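Local coordinates for pyoverdine synthetase F (Pseudomonas aeruginosa PAO1, PDB 6CUL), which is probably an enzyme, a pyoverdine synthetase with an alpha/beta fold in which helices pack around a mixed, mostly parallel beta sheet, at residues V41-L44 / N45-L49; V106-T109 / Y110-Y113; F127-R130 / L131-L135; D245-I248 / L249-R252; N254-N258 / S259-A263. One frame throughout, in Å; residues are numbered along the deposited sequence.

Contact 1. Residues V41-L44 / N45-L49; sequences VEAL and NQTAL
Ala43 and Leu44 meet Leu49 on the buried side of the bend where helix 36-46 ends. Leu49 carries its CG anti to the backbone N (chi1 -178°), which turns the isobutyl group back toward the helix, where CD2 packs on Ala43 CB at 3.6 Å. Leu49 CG also rests 4.0 Å from Leu44 CD2.

The end of the helix is polar and opens to solvent. Thr47 is the first residue to leave helical geometry, and its OG1 donates to Ala43 O over 2.5 Å, a short bond; Thr47 N adds a weak one to the same carbonyl. The threonine hydroxyl also accepts a weak bond from Leu49 N, so it bonds to the last turn of one helix and weakly caps the turn that leads into the next. Exposed Gln46 folds CG close to Glu42 O, while Gln46 N binds that oxygen in a regular helical bond of 2.9 Å. Asn45 runs alongside Val41, and its amide is fixed by Gln95 N and Gln93 O.

Val41 is covered by Leu92, Val94 and Leu99 of a loop, whereas Ala43 and Leu49 both lie against His265 of helix 248-271.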
loop_
_atom_site.group_PDB
_atom_site.type_symbol
_atom_site.label_atom_id
_atom_site.label_comp_id
_atom_site.label_asym_id
_atom_site.label_seq_id
_atom_site.Cartn_x
_atom_site.Cartn_y
_atom_site.Cartn_z
ATOM N N VAL A 41 12.087 4.961 -0.086
ATOM C CA VAL A 41 13.456 4.941 0.386
ATOM C C VAL A 41 14.353 5.692 -0.601
ATOM O O VAL A 41 15.074 6.513 -0.208
ATOM C CB VAL A 41 13.934 3.520 0.669
ATOM C CG1 VAL A 41 15.422 3.462 0.835
ATOM C CG2 VAL A 41 13.240 2.986 1.878
ATOM N N GLU A 42 14.228 5.438 -1.872
ATOM C CA GLU A 42 14.947 6.182 -2.850
ATOM C C GLU A 42 14.613 7.682 -2.831
ATOM O O GLU A 42 15.467 8.460 -3.029
ATOM C CB GLU A 42 14.657 5.634 -4.200
ATOM C CG GLU A 42 15.099 4.224 -4.346
ATOM C CD GLU A 42 14.657 3.579 -5.607
ATOM O OE1 GLU A 42 15.207 2.572 -5.906
ATOM O OE2 GLU A 42 13.807 4.095 -6.259
ATOM N N ALA A 43 13.355 8.021 -2.618
ATOM C CA ALA A 43 12.938 9.370 -2.510
ATOM C C ALA A 43 13.537 10.041 -1.321
ATOM O O ALA A 43 14.060 11.088 -1.454
ATOM C CB ALA A 43 11.440 9.453 -2.409
ATOM N N LEU A 44 13.472 9.435 -0.166
ATOM C CA LEU A 44 14.097 9.994 0.985
ATOM C C LEU A 44 15.613 10.091 0.773
ATOM O O LEU A 44 16.202 10.964 1.297
ATOM C CB LEU A 44 13.765 9.243 2.259
ATOM C CG LEU A 44 12.362 9.161 2.805
ATOM C CD1 LEU A 44 12.249 8.328 4.026
ATOM C CD2 LEU A 44 11.620 10.466 2.971
ATOM N N ASN A 45 16.242 9.133 0.146
ATOM C CA ASN A 45 17.649 9.256 -0.070
ATOM C C ASN A 45 18.098 10.290 -1.088
ATOM O O ASN A 45 18.779 11.179 -0.784
ATOM C CB ASN A 45 18.226 7.926 -0.538
ATOM C CG ASN A 45 18.261 6.870 0.523
ATOM O OD1 ASN A 45 18.481 7.123 1.659
ATOM N ND2 ASN A 45 18.082 5.667 0.114
ATOM N N GLN A 46 17.608 10.212 -2.279
ATOM C CA GLN A 46 18.044 11.077 -3.321
ATOM C C GLN A 46 17.360 12.470 -3.525
ATOM O O GLN A 46 17.681 13.123 -4.448
ATOM C CB GLN A 46 17.972 10.302 -4.643
ATOM C CG GLN A 46 16.544 10.136 -5.174
ATOM C CD GLN A 46 16.377 9.204 -6.344
ATOM O OE1 GLN A 46 17.339 8.653 -6.821
ATOM N NE2 GLN A 46 15.150 9.047 -6.827
ATOM N N THR A 47 16.441 12.890 -2.696
ATOM C CA THR A 47 15.746 14.119 -2.920
ATOM C C THR A 47 15.507 14.912 -1.678
ATOM O O THR A 47 15.684 14.467 -0.642
ATOM C CB THR A 47 14.403 13.861 -3.583
ATOM O OG1 THR A 47 13.528 13.223 -2.681
ATOM C CG2 THR A 47 14.531 13.030 -4.768
ATOM N N ALA A 48 15.066 16.130 -1.834
ATOM C CA ALA A 48 14.668 16.970 -0.732
ATOM C C ALA A 48 13.545 16.389 0.181
ATOM O O ALA A 48 13.442 16.824 1.274
ATOM C CB ALA A 48 14.301 18.345 -1.235
ATOM N N LEU A 49 12.736 15.430 -0.273
ATOM C CA LEU A 49 11.730 14.797 0.510
ATOM C C LEU A 49 12.380 14.240 1.738
ATOM O O LEU A 49 11.774 14.182 2.789
ATOM C CB LEU A 49 11.007 13.697 -0.309
ATOM C CG LEU A 49 9.827 12.902 0.318
ATOM C CD1 LEU A 49 8.577 13.782 0.555
ATOM C CD2 LEU A 49 9.410 11.684 -0.477
#

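Contact 2. Residues V106-T109 / Y110-Y113; sequences VPST and YRRY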
loop_
_atom_site.group_PDB
_atom_site.type_symbol
_atom_site.label_atom_id
_atom_site.label_comp_id
_atom_site.label_asym_id
_atom_site.label_seq_id
_atom_site.Cartn_x
_atom_site.Cartn_y
_atom_site.Cartn_z
ATOM N N VAL A 106 3.093 -5.760 14.319
ATOM C CA VAL A 106 2.054 -5.478 15.264
ATOM C C VAL A 106 1.005 -6.432 14.699
ATOM O O VAL A 106 0.060 -6.018 14.117
ATOM C CB VAL A 106 1.593 -4.048 15.275
ATOM C CG1 VAL A 106 0.226 -3.932 15.891
ATOM C CG2 VAL A 106 2.548 -3.200 16.007
ATOM N N PRO A 107 1.181 -7.723 14.938
ATOM C CA PRO A 107 0.313 -8.690 14.291
ATOM C C PRO A 107 -1.178 -8.673 14.582
ATOM O O PRO A 107 -1.536 -8.668 15.684
ATOM C CB PRO A 107 0.911 -10.014 14.727
ATOM C CG PRO A 107 2.237 -9.695 15.257
ATOM C CD PRO A 107 2.133 -8.359 15.830
ATOM N N SER A 108 -1.992 -8.698 13.533
ATOM C CA SER A 108 -3.419 -8.796 13.616
ATOM C C SER A 108 -3.820 -10.229 13.735
ATOM O O SER A 108 -4.483 -10.770 12.910
ATOM C CB SER A 108 -4.134 -8.209 12.404
ATOM O OG SER A 108 -3.655 -8.614 11.186
ATOM N N THR A 109 -3.388 -10.773 14.859
ATOM C CA THR A 109 -3.629 -12.113 15.364
ATOM C C THR A 109 -5.101 -12.446 15.574
ATOM O O THR A 109 -5.514 -13.503 15.293
ATOM C CB THR A 109 -2.937 -12.260 16.653
ATOM O OG1 THR A 109 -3.226 -11.132 17.466
ATOM C CG2 THR A 109 -1.553 -12.327 16.377
ATOM N N TYR A 110 -5.888 -11.436 15.844
ATOM C CA TYR A 110 -7.283 -11.518 16.010
ATOM C C TYR A 110 -7.900 -12.176 14.831
ATOM O O TYR A 110 -8.936 -12.693 14.982
ATOM C CB TYR A 110 -7.877 -10.113 16.186
ATOM C CG TYR A 110 -8.005 -9.257 14.938
ATOM C CD1 TYR A 110 -9.056 -9.432 14.087
ATOM C CD2 TYR A 110 -7.107 -8.264 14.649
ATOM C CE1 TYR A 110 -9.207 -8.683 12.989
ATOM C CE2 TYR A 110 -7.239 -7.486 13.537
ATOM C CZ TYR A 110 -8.303 -7.708 12.702
ATOM O OH TYR A 110 -8.480 -7.013 11.566
ATOM N N ARG A 111 -7.270 -12.162 13.695
ATOM C CA ARG A 111 -7.758 -12.848 12.538
ATOM C C ARG A 111 -7.826 -14.391 12.700
ATOM O O ARG A 111 -8.526 -14.984 11.991
ATOM C CB ARG A 111 -6.999 -12.424 11.299
ATOM C CG ARG A 111 -7.312 -11.059 10.760
ATOM C CD ARG A 111 -6.500 -10.740 9.562
ATOM N NE ARG A 111 -5.086 -10.846 9.791
ATOM C CZ ARG A 111 -4.237 -11.579 9.123
ATOM N NH1 ARG A 111 -4.606 -12.292 8.152
ATOM N NH2 ARG A 111 -2.999 -11.545 9.443
ATOM N N ARG A 112 -7.135 -14.964 13.665
ATOM C CA ARG A 112 -7.177 -16.380 13.951
ATOM C C ARG A 112 -8.581 -16.774 14.326
ATOM O O ARG A 112 -9.018 -17.764 13.943
ATOM C CB ARG A 112 -6.232 -16.719 15.092
ATOM C CG ARG A 112 -4.764 -16.466 14.855
ATOM C CD ARG A 112 -3.912 -16.542 16.095
ATOM N NE ARG A 112 -2.638 -15.881 15.995
ATOM C CZ ARG A 112 -1.587 -16.140 16.742
ATOM N NH1 ARG A 112 -1.613 -17.056 17.625
ATOM N NH2 ARG A 112 -0.512 -15.483 16.577
ATOM N N TYR A 113 -9.254 -15.978 15.102
ATOM C CA TYR A 113 -10.622 -16.212 15.437
ATOM C C TYR A 113 -11.509 -15.885 14.247
ATOM O O TYR A 113 -11.162 -15.093 13.469
ATOM C CB TYR A 113 -11.032 -15.282 16.560
ATOM C CG TYR A 113 -10.440 -15.585 17.885
ATOM C CD1 TYR A 113 -10.939 -16.579 18.654
ATOM C CD2 TYR A 113 -9.392 -14.849 18.387
ATOM C CE1 TYR A 113 -10.400 -16.863 19.881
ATOM C CE2 TYR A 113 -8.854 -15.126 19.616
ATOM C CZ TYR A 113 -9.361 -16.144 20.368
ATOM O OH TYR A 113 -8.855 -16.441 21.582
#
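Ser108 places OG between its own backbone N and carbonyl carbon (chi1 49°), and Arg111, straight as far as CD, then bends (chi3 -56°) so that its NE comes back to that hydroxyl. NE donates to Ser108 OG at 3.0 Å with an N-H...O angle of 149°, the oxygen lying near the guanidinium edge but somewhat tilted from its plane. A weak second bond runs from NE to Ser108 O, so the serine engages this nitrogen through both side chain and backbone. Beyond the segments, Ser108 OG bonds to Asp61, while Arg111 NH2 forms a salt bridge with Asp69 and NH1 binds a citric acid molecule, probably from the crystallisation liquor.

Ser108 is the centre of an inverse gamma turn, in which Thr109 N reaches Pro107 O at 2.9 Å, and a 3-10 turn follows at once, with Arg112 N bonded to Thr109 O over 2.7 Å. Thr109, Tyr110, Arg112 and Tyr113 all belong to the pocket of N-(4-{[(2-amino-4-oxo-1,4-dihydroquinazolin-6-yl)methyl]amino}benzene-1-carbonyl)-D-glutamic acid (FGD).

Tyr110 brings its ring back beside the serine, CE2 touching Ser108 CB at 3.4 Å, and Ser108 O stands over one ring face. Arg112 and Thr109 run side by side in the same direction: NH2, in a salt bridge with Asp63, lies 3.3 Å from the methyl CG2, while the buried NE has no polar partner.

Contact 3. Residues F127-R130 / L131-L135; sequences FERR and LHDTL
Leu131 lies across the ring of Phe127 and can be followed outward atom by atom. CB sits 3.4 Å from Glu128 O. CG passes 3.2 Å from Phe127 O and comes over the ring face in a CH-pi contact, 3.9 Å from the Phe127 centroid and 19° off the ring normal. The two methyls then part over the rim: CD1 touches Phe127 CZ at 3.5 Å, and CD2 approaches CE1 equally closely. The first torsion of Phe127 (chi1 155°) swings the ring out to the flank of the helix, where Leu131, its CG anti to the carbonyl carbon, leans back over one face.

This is the four-residue spacing of an alpha helix, here within helix 118-136, and the backbone repeats it with Leu131 N bonded to Phe127 O over 2.7 Å. The buried face made by this pair reaches Val106 through Leu131 and Val150 through Phe127.

On the surface-facing flank, Arg129 and Asp133 form a salt bridge with the same spacing. The guanidinium points NH1 at Asp133 OD2 at 3.2 Å, keeping the oxygen near its own plane yet meeting the carboxylate from above, 53° out of that plane. Arg129 NH2 has a second acidic partner, Asp126. Asp133 OD1 takes a weak bond from His132 ND1.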
loop_
_atom_site.group_PDB
_atom_site.type_symbol
_atom_site.label_atom_id
_atom_site.label_comp_id
_atom_site.label_asym_id
_atom_site.label_seq_id
_atom_site.Cartn_x
_atom_site.Cartn_y
_atom_site.Cartn_z
ATOM N N PHE A 127 -5.412 -4.630 18.485
ATOM C CA PHE A 127 -4.445 -4.452 17.428
ATOM C C PHE A 127 -4.403 -3.003 16.994
ATOM O O PHE A 127 -3.357 -2.437 16.870
ATOM C CB PHE A 127 -4.801 -5.305 16.264
ATOM C CG PHE A 127 -4.271 -4.810 14.976
ATOM C CD1 PHE A 127 -2.959 -4.944 14.662
ATOM C CD2 PHE A 127 -5.102 -4.244 14.053
ATOM C CE1 PHE A 127 -2.480 -4.534 13.473
ATOM C CE2 PHE A 127 -4.624 -3.834 12.848
ATOM C CZ PHE A 127 -3.305 -3.981 12.565
ATOM N N GLU A 128 -5.553 -2.409 16.779
ATOM C CA GLU A 128 -5.585 -1.005 16.536
ATOM C C GLU A 128 -5.023 -0.321 17.778
ATOM O O GLU A 128 -4.293 0.613 17.644
ATOM C CB GLU A 128 -6.979 -0.489 16.284
ATOM C CG GLU A 128 -7.736 -1.218 15.229
ATOM C CD GLU A 128 -8.744 -0.364 14.524
ATOM O OE1 GLU A 128 -8.363 0.684 14.052
ATOM O OE2 GLU A 128 -9.895 -0.732 14.405
ATOM N N ARG A 129 -5.361 -0.787 18.967
ATOM C CA ARG A 129 -4.827 -0.186 20.149
ATOM C C ARG A 129 -3.312 -0.324 20.192
ATOM O O ARG A 129 -2.666 0.596 20.541
ATOM C CB ARG A 129 -5.468 -0.754 21.358
ATOM C CG ARG A 129 -5.034 -0.046 22.598
ATOM C CD ARG A 129 -3.744 -0.574 23.191
ATOM N NE ARG A 129 -3.793 -1.972 23.502
ATOM C CZ ARG A 129 -2.737 -2.692 23.802
ATOM N NH1 ARG A 129 -1.558 -2.155 23.790
ATOM N NH2 ARG A 129 -2.861 -3.967 24.053
ATOM N N ARG A 130 -2.788 -1.482 19.819
ATOM C CA ARG A 130 -1.355 -1.690 19.654
ATOM C C ARG A 130 -0.778 -0.867 18.488
ATOM O O ARG A 130 0.362 -0.556 18.510
ATOM C CB ARG A 130 -1.023 -3.143 19.403
ATOM C CG ARG A 130 -0.675 -3.953 20.613
ATOM C CD ARG A 130 -0.299 -5.392 20.294
ATOM N NE ARG A 130 -1.253 -6.114 19.447
ATOM C CZ ARG A 130 -0.926 -6.992 18.502
ATOM N NH1 ARG A 130 0.308 -7.258 18.240
ATOM N NH2 ARG A 130 -1.867 -7.569 17.813
ATOM N N LEU A 131 -1.510 -0.610 17.432
ATOM C CA LEU A 131 -0.984 0.257 16.406
ATOM C C LEU A 131 -0.653 1.654 16.973
ATOM O O LEU A 131 0.434 2.120 16.821
ATOM C CB LEU A 131 -1.943 0.345 15.214
ATOM C CG LEU A 131 -2.146 -0.868 14.316
ATOM C CD1 LEU A 131 -2.988 -0.582 13.124
ATOM C CD2 LEU A 131 -0.858 -1.432 13.836
ATOM N N HIS A 132 -1.628 2.255 17.643
ATOM C CA HIS A 132 -1.556 3.580 18.253
ATOM C C HIS A 132 -0.452 3.768 19.199
ATOM O O HIS A 132 0.173 4.758 19.249
ATOM C CB HIS A 132 -2.853 3.890 19.000
ATOM C CG HIS A 132 -2.824 5.175 19.758
ATOM N ND1 HIS A 132 -2.520 5.242 21.091
ATOM C CD2 HIS A 132 -3.042 6.445 19.370
ATOM C CE1 HIS A 132 -2.541 6.488 21.485
ATOM N NE2 HIS A 132 -2.871 7.234 20.463
ATOM N N ASP A 133 -0.271 2.769 19.983
ATOM C CA ASP A 133 0.683 2.735 21.067
ATOM C C ASP A 133 2.087 2.713 20.569
ATOM O O ASP A 133 2.874 3.450 21.047
ATOM C CB ASP A 133 0.495 1.496 21.934
ATOM C CG ASP A 133 -0.572 1.631 22.974
ATOM O OD1 ASP A 133 -1.452 2.462 22.886
ATOM O OD2 ASP A 133 -0.537 0.825 23.880
ATOM N N THR A 134 2.402 1.870 19.648
ATOM C CA THR A 134 3.743 1.921 19.163
ATOM C C THR A 134 4.065 3.004 18.161
ATOM O O THR A 134 5.186 3.119 17.872
ATOM C CB THR A 134 4.274 0.645 18.587
ATOM O OG1 THR A 134 5.676 0.728 18.607
ATOM C CG2 THR A 134 3.898 0.524 17.204
ATOM N N LEU A 135 3.131 3.693 17.540
ATOM C CA LEU A 135 3.524 4.773 16.711
ATOM C C LEU A 135 4.120 5.741 17.706
ATOM O O LEU A 135 5.233 6.142 17.578
ATOM C CB LEU A 135 2.312 5.327 15.997
ATOM C CG LEU A 135 1.846 4.398 14.892
ATOM C CD1 LEU A 135 0.598 4.841 14.213
ATOM C CD2 LEU A 135 2.938 4.286 13.914
#

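Contact 4. Residues D245-I248 / L249-R252; sequences DDTI and LELR
Thr247 and Glu250 form a capping box at the start of helix 248-271, with Thr247 as the N-cap. The two side chains cross at about a right angle, and each reaches the other's backbone N-H. Thr247 OG1, set between its own N and carbonyl carbon (chi1 73°), accepts from Glu250 N at 3.2 Å in a nearly straight bond. In return Glu250, bent at chi2, brings OE1 to Thr247 N; this bond is modelled very short, so its length is doubtful. OE1 also lies 2.8 Å from Thr247 OG1.

Among charged groups, Asp246 OD1 stands 4.3 Å from Glu250 OE1. The like charges would be expected to disfavour each other, but OE1 has the Thr247 amide to face, and Asp246 OD2 is held by Ser243 N. Glu250 OE2 has a weak bond from Lys27 N.

The apolar members look elsewhere: Ile248 and Leu251 pack on Leu192 of helix 187-195, joining the two helices next to the cap.

Regular i to i+4 backbone bonds start from the cap residue itself: Leu251 N binds Thr247 O at 3.1 Å, and Arg252 N reaches Ile248 O at the same length with an N-H...O angle of 171°.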
loop_
_atom_site.group_PDB
_atom_site.type_symbol
_atom_site.label_atom_id
_atom_site.label_comp_id
_atom_site.label_asym_id
_atom_site.label_seq_id
_atom_site.Cartn_x
_atom_site.Cartn_y
_atom_site.Cartn_z
ATOM N N ASP A 245 -4.837 -4.370 -24.867
ATOM C CA ASP A 245 -4.065 -5.556 -24.724
ATOM C C ASP A 245 -3.154 -5.612 -23.462
ATOM O O ASP A 245 -2.398 -6.526 -23.361
ATOM C CB ASP A 245 -3.233 -5.799 -25.951
ATOM C CG ASP A 245 -2.811 -7.248 -26.105
ATOM O OD1 ASP A 245 -3.640 -8.153 -26.193
ATOM O OD2 ASP A 245 -1.616 -7.489 -26.151
ATOM N N ASP A 246 -3.280 -4.654 -22.572
ATOM C CA ASP A 246 -2.513 -4.596 -21.351
ATOM C C ASP A 246 -2.786 -5.745 -20.421
ATOM O O ASP A 246 -3.890 -6.152 -20.297
ATOM C CB ASP A 246 -2.845 -3.308 -20.587
ATOM C CG ASP A 246 -2.059 -2.173 -21.013
ATOM O OD1 ASP A 246 -1.200 -2.358 -21.739
ATOM O OD2 ASP A 246 -2.243 -1.077 -20.660
ATOM N N THR A 247 -1.768 -6.291 -19.790
ATOM C CA THR A 247 -1.965 -7.285 -18.743
ATOM C C THR A 247 -2.023 -6.581 -17.400
ATOM O O THR A 247 -1.740 -5.442 -17.307
ATOM C CB THR A 247 -0.843 -8.304 -18.639
ATOM O OG1 THR A 247 0.314 -7.733 -18.081
ATOM C CG2 THR A 247 -0.484 -8.742 -19.894
ATOM N N ILE A 248 -2.424 -7.294 -16.373
ATOM C CA ILE A 248 -2.472 -6.801 -15.021
ATOM C C ILE A 248 -1.089 -6.485 -14.465
ATOM O O ILE A 248 -0.924 -5.462 -13.882
ATOM C CB ILE A 248 -3.358 -7.669 -14.118
ATOM C CG1 ILE A 248 -3.795 -6.886 -12.909
ATOM C CG2 ILE A 248 -2.688 -8.978 -13.758
ATOM C CD1 ILE A 248 -4.799 -5.862 -13.248
ATOM N N LEU A 249 -0.104 -7.317 -14.732
ATOM C CA LEU A 249 1.247 -7.020 -14.304
ATOM C C LEU A 249 1.742 -5.737 -14.911
ATOM O O LEU A 249 2.484 -5.102 -14.295
ATOM C CB LEU A 249 2.196 -8.138 -14.642
ATOM C CG LEU A 249 1.938 -9.335 -13.807
ATOM C CD1 LEU A 249 2.746 -10.486 -14.276
ATOM C CD2 LEU A 249 2.182 -9.029 -12.383
ATOM N N GLU A 250 1.432 -5.461 -16.172
ATOM C CA GLU A 250 1.772 -4.209 -16.819
ATOM C C GLU A 250 1.045 -2.991 -16.242
ATOM O O GLU A 250 1.603 -1.986 -16.096
ATOM C CB GLU A 250 1.533 -4.276 -18.302
ATOM C CG GLU A 250 2.496 -5.123 -19.067
ATOM C CD GLU A 250 1.841 -5.950 -20.120
ATOM O OE1 GLU A 250 0.667 -5.924 -20.194
ATOM O OE2 GLU A 250 2.512 -6.631 -20.833
ATOM N N LEU A 251 -0.224 -3.099 -15.975
ATOM C CA LEU A 251 -0.954 -2.002 -15.384
ATOM C C LEU A 251 -0.471 -1.615 -13.980
ATOM O O LEU A 251 -0.298 -0.486 -13.730
ATOM C CB LEU A 251 -2.448 -2.271 -15.385
ATOM C CG LEU A 251 -3.360 -1.143 -14.943
ATOM C CD1 LEU A 251 -2.882 0.185 -15.444
ATOM C CD2 LEU A 251 -4.741 -1.372 -15.442
ATOM N N ARG A 252 -0.200 -2.583 -13.134
ATOM C CA ARG A 252 0.293 -2.319 -11.813
ATOM C C ARG A 252 1.598 -1.603 -11.843
ATOM O O ARG A 252 1.736 -0.675 -11.179
ATOM C CB ARG A 252 0.514 -3.614 -11.023
ATOM C CG ARG A 252 -0.727 -4.304 -10.516
ATOM C CD ARG A 252 -0.513 -5.323 -9.385
ATOM N NE ARG A 252 0.690 -6.060 -9.385
ATOM C CZ ARG A 252 0.751 -7.355 -9.435
ATOM N NH1 ARG A 252 -0.302 -8.077 -9.470
ATOM N NH2 ARG A 252 1.906 -7.913 -9.416
#

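Contact 5. Residues N254-N258 / S259-A263; sequences NNFNN and SLFPA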
loop_
_atom_site.group_PDB
_atom_site.type_symbol
_atom_site.label_atom_id
_atom_site.label_comp_id
_atom_site.label_asym_id
_atom_site.label_seq_id
_atom_site.Cartn_x
_atom_site.Cartn_y
_atom_site.Cartn_z
ATOM N N ASN A 254 2.919 0.138 -14.384
ATOM C CA ASN A 254 2.782 1.461 -14.862
ATOM C C ASN A 254 2.111 2.462 -13.903
ATOM O O ASN A 254 2.527 3.565 -13.807
ATOM C CB ASN A 254 2.037 1.416 -16.137
ATOM C CG ASN A 254 2.856 0.872 -17.243
ATOM O OD1 ASN A 254 4.006 0.678 -17.120
ATOM N ND2 ASN A 254 2.236 0.629 -18.323
ATOM N N ASN A 255 1.050 2.087 -13.245
ATOM C CA ASN A 255 0.460 2.954 -12.277
ATOM C C ASN A 255 1.426 3.181 -11.107
ATOM O O ASN A 255 1.482 4.236 -10.606
ATOM C CB ASN A 255 -0.895 2.489 -11.835
ATOM C CG ASN A 255 -1.737 3.607 -11.331
ATOM O OD1 ASN A 255 -1.799 4.646 -11.924
ATOM N ND2 ASN A 255 -2.352 3.407 -10.221
ATOM N N PHE A 256 2.143 2.159 -10.680
ATOM C CA PHE A 256 3.137 2.321 -9.658
ATOM C C PHE A 256 4.181 3.248 -10.172
ATOM O O PHE A 256 4.568 4.070 -9.450
ATOM C CB PHE A 256 3.931 1.084 -9.400
ATOM C CG PHE A 256 3.505 0.279 -8.248
ATOM C CD1 PHE A 256 2.258 0.340 -7.761
ATOM C CD2 PHE A 256 4.372 -0.666 -7.723
ATOM C CE1 PHE A 256 1.894 -0.481 -6.722
ATOM C CE2 PHE A 256 4.015 -1.474 -6.710
ATOM C CZ PHE A 256 2.793 -1.380 -6.203
ATOM N N ASN A 257 4.684 3.072 -11.392
ATOM C CA ASN A 257 5.673 3.961 -11.969
ATOM C C ASN A 257 5.147 5.307 -12.599
ATOM O O ASN A 257 5.806 6.275 -12.531
ATOM C CB ASN A 257 6.686 3.156 -12.816
ATOM C CG ASN A 257 7.452 2.043 -12.000
ATOM O OD1 ASN A 257 8.585 2.184 -11.649
ATOM N ND2 ASN A 257 6.841 0.979 -11.771
ATOM N N ASN A 258 3.978 5.326 -13.228
ATOM C CA ASN A 258 3.415 6.562 -13.802
ATOM C C ASN A 258 2.674 7.485 -12.865
ATOM O O ASN A 258 2.723 8.631 -13.010
ATOM C CB ASN A 258 2.518 6.277 -15.000
ATOM C CG ASN A 258 3.187 6.538 -16.326
ATOM O OD1 ASN A 258 4.351 6.802 -16.390
ATOM N ND2 ASN A 258 2.426 6.467 -17.384
ATOM N N SER A 259 1.946 6.953 -11.936
ATOM C CA SER A 259 1.239 7.753 -11.029
ATOM C C SER A 259 1.402 7.575 -9.541
ATOM O O SER A 259 1.192 8.463 -8.864
ATOM C CB SER A 259 -0.224 7.601 -11.386
ATOM O OG SER A 259 -0.970 8.575 -10.802
ATOM N N LEU A 260 1.651 6.371 -9.068
ATOM C CA LEU A 260 1.759 6.077 -7.651
ATOM C C LEU A 260 2.965 6.545 -6.884
ATOM O O LEU A 260 2.833 7.053 -5.834
ATOM C CB LEU A 260 1.505 4.597 -7.401
ATOM C CG LEU A 260 1.237 4.203 -5.957
ATOM C CD1 LEU A 260 0.063 3.251 -5.860
ATOM C CD2 LEU A 260 2.443 3.665 -5.247
ATOM N N PHE A 261 4.128 6.330 -7.400
ATOM C CA PHE A 261 5.253 6.797 -6.720
ATOM C C PHE A 261 5.186 8.345 -6.667
ATOM O O PHE A 261 5.406 8.918 -5.665
ATOM C CB PHE A 261 6.547 6.182 -7.285
ATOM C CG PHE A 261 6.613 4.699 -7.163
ATOM C CD1 PHE A 261 5.884 4.054 -6.221
ATOM C CD2 PHE A 261 7.363 3.969 -7.994
ATOM C CE1 PHE A 261 5.922 2.727 -6.104
ATOM C CE2 PHE A 261 7.401 2.628 -7.894
ATOM C CZ PHE A 261 6.691 2.003 -6.932
ATOM N N PRO A 262 4.802 8.975 -7.767
ATOM C CA PRO A 262 4.694 10.427 -7.749
ATOM C C PRO A 262 3.656 10.957 -6.791
ATOM O O PRO A 262 3.939 11.889 -6.099
ATOM C CB PRO A 262 4.349 10.771 -9.179
ATOM C CG PRO A 262 4.764 9.607 -9.959
ATOM C CD PRO A 262 4.576 8.432 -9.103
ATOM N N ALA A 263 2.512 10.364 -6.734
ATOM C CA ALA A 263 1.551 10.858 -5.837
ATOM C C ALA A 263 2.014 10.741 -4.407
ATOM O O ALA A 263 1.809 11.630 -3.677
ATOM C CB ALA A 263 0.211 10.184 -6.045
#
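Asn255 and Leu260 bracket a wider, pi-type turn in the middle of helix 248-271. Leu260 N bonds to Asn255 O over 2.6 Å, five residues back and not four, and Phe261 N repeats the step to Phe256 O. Asn255 O takes a second bond, from Ser259 N at 3.1 Å, which arrives from above the carbonyl plane, so the one oxygen serves both the normal helical spacing and the widened one.

Side chains spaced four and five residues apart follow the change. Phe256 and Phe261 meet obliquely, centroids 5.3 Å apart and planes at 45°, with Phe256 CD2 touching Phe261 CZ at 3.6 Å. Phe256 CB makes a CH-pi contact over the face of the Phe261 ring, and Phe256 O also stands over a face of that ring, 3.1 Å from CG. Leu260 runs beside Phe256, pointing the same way, their CD1 atoms 4.1 Å apart.

A proline kink accompanies the pi turn: Pro262 has no N-H to give to the preceding turn, its ring instead bringing CG near Asn258 O, and the short axes of 254-258 and 259-263 diverge by 37°. This bent helix lies on the sheet. Leu260 packs on Ile169 and Ala219, and the Phe256 and Phe261 rings reach Val36 of helix 36-46. On the sheet side Asn255 OD1 touches Ser259 CB at 3.4 Å, while the Asn255 amide bonds to Thr240 OG1 through OD1 and to Gly218 O through ND2.

Overall arrangement
The five contacts are local and come in series along the chain, none nesting or crossing. Contact 1 ends helix 36-46, which packs on helix 248-271 (Ala43 on His265, Val36 on Phe261), nearest atoms of contacts 1 and 5 about 7 Å apart. Contact 2 turns the loop after strand 103-105, an outermost strand of the main sheet, and contact 3 follows on helix 118-136. These two touch: Arg130 NH2 probably bonds to Pro107 O, and Val106 packs on Phe127 and Leu131, tying loop to helix. Contact 4 leads from the loop after strand 233-241 into helix 248-271, on which contact 5 lies, about 14 Å between centres. Contacts 2 and 3 lie across the chain's centre from contact 5.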